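Side-chain contacts in protein TASOR (Homo sapiens, PDB 6TL1), which serves in the HUSH complex, which maintains epigenetic silencing at H3K9me3-rich loci by promoting recruitment of SETDB1 and MORC2: residues A[43-46]-A[47-51]; A[79-82]-A[83-86]. All blocks are in the same frame, centred on the assembly; numbering follows the deposited sequence.

Contact 1 of 2, residues A[43-46]-A[47-51]; sequences HNEL and LEKEF
N44 is the N-cap of helix 45-60 in the TASOR pseudo-PARP domain and meets L47, three residues on. With its CG opposite the backbone N (chi1 178°), the asparagine can reach forward over the first turn, where its OD1 accepts the amide of L47, N to OD1 3.0 Å. The N-H points almost straight at the oxygen (169°), but comes from above the amide plane, 55° out of it. The other end of the same amide is held too: ND2 donates to the backbone O of C86, with a weaker bond to the O of E87, so both ends fix the rotation of this buried group. L47 lies against the flat group, its CG 3.5 Å from N44 CG and its CD1 3.4 Å from N44 ND2.

Behind the cap the regular helix bonds take over. N44 O accepts the N-H of E48 (N to O 2.9 Å); E45 O and L46 O do the same for K49 and E50. One turn apart, E45 and K49 run side by side and form a salt bridge, OE2 to NZ 3.4 Å. E50 OE1 makes its own salt bridge to R195, a loop residue far along the chain. H43, just before the cap, hydrogen-bonds Q5 through NE2. The aliphatic part of E48 lies against the capping residue's backbone, with E48 CG 3.1 Å from N44 O.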
loop_
_atom_site.group_PDB
_atom_site.type_symbol
_atom_site.label_atom_id
_atom_site.label_comp_id
_atom_site.label_asym_id
_atom_site.label_seq_id
_atom_site.Cartn_x
_atom_site.Cartn_y
_atom_site.Cartn_z
ATOM N N HIS A 43 -2.594 -7.242 -14.428
ATOM C CA HIS A 43 -2.196 -8.635 -14.631
ATOM C C HIS A 43 -0.722 -8.613 -15.010
ATOM O O HIS A 43 -0.370 -8.552 -16.189
ATOM C CB HIS A 43 -3.078 -9.336 -15.681
ATOM C CG HIS A 43 -4.547 -9.218 -15.395
ATOM N ND1 HIS A 43 -5.167 -9.979 -14.434
ATOM C CD2 HIS A 43 -5.520 -8.490 -15.995
ATOM C CE1 HIS A 43 -6.459 -9.678 -14.404
ATOM N NE2 HIS A 43 -6.698 -8.788 -15.344
ATOM N N ASN A 44 0.141 -8.713 -14.001
ATOM C CA ASN A 44 1.579 -8.713 -14.241
ATOM C C ASN A 44 2.052 -10.082 -13.767
ATOM O O ASN A 44 2.238 -10.303 -12.565
ATOM C CB ASN A 44 2.282 -7.543 -13.517
ATOM C CG ASN A 44 3.813 -7.556 -13.716
ATOM O OD1 ASN A 44 4.421 -8.619 -13.846
ATOM N ND2 ASN A 44 4.414 -6.377 -13.840
ATOM N N GLU A 45 2.199 -11.000 -14.727
ATOM C CA GLU A 45 2.510 -12.390 -14.406
ATOM C C GLU A 45 3.831 -12.518 -13.654
ATOM O O GLU A 45 3.949 -13.334 -12.731
ATOM C CB GLU A 45 2.522 -13.231 -15.684
ATOM C CG GLU A 45 3.204 -12.571 -16.873
ATOM C CD GLU A 45 4.603 -13.112 -17.125
ATOM O OE1 GLU A 45 5.293 -12.591 -18.029
ATOM O OE2 GLU A 45 5.015 -14.060 -16.420
ATOM N N LEU A 46 4.842 -11.730 -14.033
ATOM C CA LEU A 46 6.131 -11.805 -13.344
ATOM C C LEU A 46 5.994 -11.428 -11.872
ATOM O O LEU A 46 6.526 -12.121 -10.997
ATOM C CB LEU A 46 7.160 -10.911 -14.036
ATOM C CG LEU A 46 7.525 -11.349 -15.453
ATOM C CD1 LEU A 46 8.621 -10.468 -16.045
ATOM C CD2 LEU A 46 7.952 -12.809 -15.432
ATOM N N LEU A 47 5.279 -10.328 -11.575
ATOM C CA LEU A 47 5.094 -9.922 -10.181
ATOM C C LEU A 47 4.218 -10.910 -9.427
ATOM O O LEU A 47 4.440 -11.163 -8.238
ATOM C CB LEU A 47 4.491 -8.512 -10.098
ATOM C CG LEU A 47 5.436 -7.415 -10.583
ATOM C CD1 LEU A 47 4.806 -6.053 -10.483
ATOM C CD2 LEU A 47 6.728 -7.467 -9.765
ATOM N N GLU A 48 3.217 -11.483 -10.101
ATOM C CA GLU A 48 2.344 -12.426 -9.412
ATOM C C GLU A 48 3.088 -13.722 -9.116
ATOM O O GLU A 48 2.886 -14.332 -8.059
ATOM C CB GLU A 48 1.089 -12.690 -10.244
ATOM C CG GLU A 48 0.216 -11.445 -10.443
ATOM C CD GLU A 48 -0.931 -11.668 -11.428
ATOM O OE1 GLU A 48 -2.031 -11.109 -11.216
ATOM O OE2 GLU A 48 -0.733 -12.406 -12.419
ATOM N N LYS A 49 3.974 -14.143 -10.029
ATOM C CA LYS A 49 4.824 -15.297 -9.748
ATOM C C LYS A 49 5.639 -15.084 -8.489
ATOM O O LYS A 49 5.712 -15.982 -7.643
ATOM C CB LYS A 49 5.778 -15.597 -10.916
ATOM C CG LYS A 49 5.123 -16.115 -12.161
ATOM C CD LYS A 49 6.105 -16.804 -13.110
ATOM C CE LYS A 49 6.120 -16.107 -14.462
ATOM N NZ LYS A 49 6.434 -16.997 -15.618
ATOM N N GLU A 50 6.235 -13.901 -8.336
ATOM C CA GLU A 50 7.141 -13.708 -7.218
ATOM C C GLU A 50 6.375 -13.500 -5.919
ATOM O O GLU A 50 6.845 -13.921 -4.859
ATOM C CB GLU A 50 8.080 -12.544 -7.506
ATOM C CG GLU A 50 8.896 -12.787 -8.762
ATOM C CD GLU A 50 10.182 -11.987 -8.840
ATOM O OE1 GLU A 50 10.218 -10.828 -8.377
ATOM O OE2 GLU A 50 11.148 -12.506 -9.442
ATOM N N PHE A 51 5.168 -12.925 -5.993
ATOM C CA PHE A 51 4.295 -12.854 -4.824
ATOM C C PHE A 51 3.931 -14.258 -4.358
ATOM O O PHE A 51 4.052 -14.592 -3.171
ATOM C CB PHE A 51 3.041 -12.035 -5.172
ATOM C CG PHE A 51 2.120 -11.763 -4.008
ATOM C CD1 PHE A 51 1.121 -12.665 -3.672
ATOM C CD2 PHE A 51 2.218 -10.574 -3.282
ATOM C CE1 PHE A 51 0.263 -12.410 -2.614
ATOM C CE2 PHE A 51 1.359 -10.318 -2.222
ATOM C CZ PHE A 51 0.381 -11.232 -1.895
#

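Contact 2 of 2, residues A[79-82]-A[83-86]; sequences RYQV and QTIC
Q81 and V82 meet I85 and C86 across the first turn of helix 82-88, with Q81 in the N-cap position where the chain leaves the loop after strand 71-77. The side chain of I85 can be followed outward past the carbonyl oxygen of Q81. Its CB starts 4.0 Å from Q81 O, and CG1 stays at much the same distance from that oxygen. At the tip, CD1 comes up to the oxygen end of the carbonyl, 3.0 Å from Q81 O, very short for a methyl against an oxygen. The second torsion, 91°, is well off a staggered value, so the placing of this methyl is strained and best taken with caution. CD1 also reaches Q81 CB at 4.0 Å, the two side chains crossing at about a right angle. I85 is buried, and its side chain touches F132 of strand 126-134.

The backbone of the turn is closed by two bonds. I85 N donates to Q81 O at 3.3 Å, nearly straight at 174°, and C86 N donates to V82 O at 3.0 Å.

On the neighbouring flank, V82 turns CG1 opposite its own backbone N (chi1 169°), which brings that methyl to 3.9 Å from C86 SG. Both residues touch F4 of strand 4-6 and V204 of strand 199-209, so the pair faces the sheet. Q83 is more exposed; it too touches F4, and its NE2 hydrogen-bonds E87.

The chemistry is thus divided: Q81 and V82 spend their carbonyls on helix bonds, whereas V82, I85 and C86 give the sheet hydrocarbon and sulfur, consistent with a short helix held to it mainly by apolar contact.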
loop_
_atom_site.group_PDB
_atom_site.type_symbol
_atom_site.label_atom_id
_atom_site.label_comp_id
_atom_site.label_asym_id
_atom_site.label_seq_id
_atom_site.Cartn_x
_atom_site.Cartn_y
_atom_site.Cartn_z
ATOM N N ARG A 79 2.369 11.967 -11.962
ATOM C CA ARG A 79 3.038 12.082 -13.255
ATOM C C ARG A 79 2.821 10.877 -14.157
ATOM O O ARG A 79 3.730 10.480 -14.895
ATOM C CB ARG A 79 4.538 12.314 -13.047
ATOM C CG ARG A 79 4.849 13.483 -12.125
ATOM C CD ARG A 79 6.331 13.805 -12.107
ATOM N NE ARG A 79 6.631 14.923 -11.216
ATOM C CZ ARG A 79 7.696 15.710 -11.332
ATOM N NH1 ARG A 79 8.571 15.511 -12.312
ATOM N NH2 ARG A 79 7.884 16.701 -10.473
ATOM N N TYR A 80 1.624 10.288 -14.099
ATOM C CA TYR A 80 1.247 9.188 -14.983
ATOM C C TYR A 80 2.235 8.031 -14.865
ATOM O O TYR A 80 2.583 7.378 -15.851
ATOM C CB TYR A 80 1.126 9.672 -16.428
ATOM C CG TYR A 80 0.166 10.831 -16.572
ATOM C CD1 TYR A 80 -1.201 10.614 -16.681
ATOM C CD2 TYR A 80 0.624 12.143 -16.582
ATOM C CE1 TYR A 80 -2.086 11.667 -16.801
ATOM C CE2 TYR A 80 -0.255 13.206 -16.703
ATOM C CZ TYR A 80 -1.610 12.960 -16.810
ATOM O OH TYR A 80 -2.489 14.013 -16.931
ATOM N N GLN A 81 2.703 7.792 -13.646
ATOM C CA GLN A 81 3.644 6.718 -13.375
ATOM C C GLN A 81 2.951 5.415 -13.001
ATOM O O GLN A 81 3.625 4.479 -12.557
ATOM C CB GLN A 81 4.613 7.136 -12.267
ATOM C CG GLN A 81 6.057 6.745 -12.543
ATOM C CD GLN A 81 6.610 7.374 -13.813
ATOM O OE1 GLN A 81 6.082 8.370 -14.315
ATOM N NE2 GLN A 81 7.687 6.798 -14.335
ATOM N N VAL A 82 1.622 5.344 -13.156
ATOM C CA VAL A 82 0.903 4.079 -13.005
ATOM C C VAL A 82 1.574 2.994 -13.828
ATOM O O VAL A 82 1.734 1.852 -13.377
ATOM C CB VAL A 82 -0.572 4.241 -13.417
ATOM C CG1 VAL A 82 -1.243 2.870 -13.513
ATOM C CG2 VAL A 82 -1.315 5.123 -12.440
ATOM N N GLN A 83 1.970 3.338 -15.050
ATOM C CA GLN A 83 2.575 2.370 -15.960
ATOM C C GLN A 83 3.804 1.713 -15.351
ATOM O O GLN A 83 3.906 0.482 -15.324
ATOM C CB GLN A 83 2.939 3.060 -17.273
ATOM C CG GLN A 83 3.760 2.201 -18.253
ATOM C CD GLN A 83 3.060 0.920 -18.656
ATOM O OE1 GLN A 83 1.844 0.897 -18.830
ATOM N NE2 GLN A 83 3.831 -0.153 -18.819
ATOM N N THR A 84 4.733 2.518 -14.829
ATOM C CA THR A 84 6.007 1.976 -14.358
ATOM C C THR A 84 5.845 1.109 -13.117
ATOM O O THR A 84 6.463 0.041 -13.022
ATOM C CB THR A 84 6.982 3.113 -14.078
ATOM O OG1 THR A 84 7.118 3.915 -15.257
ATOM C CG2 THR A 84 8.339 2.556 -13.695
ATOM N N ILE A 85 5.019 1.537 -12.158
ATOM C CA ILE A 85 4.825 0.730 -10.954
ATOM C C ILE A 85 4.097 -0.571 -11.282
ATOM O O ILE A 85 4.436 -1.633 -10.748
ATOM C CB ILE A 85 4.100 1.529 -9.849
ATOM C CG1 ILE A 85 5.012 2.597 -9.245
ATOM C CG2 ILE A 85 3.623 0.608 -8.744
ATOM C CD1 ILE A 85 4.946 3.944 -9.905
ATOM N N CYS A 86 3.077 -0.525 -12.145
ATOM C CA CYS A 86 2.365 -1.766 -12.432
ATOM C C CYS A 86 3.211 -2.714 -13.276
ATOM O O CYS A 86 3.077 -3.939 -13.162
ATOM C CB CYS A 86 1.032 -1.463 -13.110
ATOM S SG CYS A 86 -0.110 -0.589 -12.001
#

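In the fold
Contact 1 comes first along the chain, at the start of helix 45-60, and contact 2 follows at the start of helix 82-88; strand 71-77 lies between them in sequence. Their centres are about 16 Å apart, yet they touch where the first turn of the longer helix meets the short one: N44 ND2 lies 2.9 Å from C86 O, and L47 CD1 packs at 3.8 Å from the same oxygen. Both also rest on strand 199-209 of the five-stranded antiparallel sheet. The start of helix 45-60 is thereby joined to the C-terminal part of helix 82-88, and both to one sheet of the pseudo-PARP domain, the capping asparagine of contact 1 bridging them.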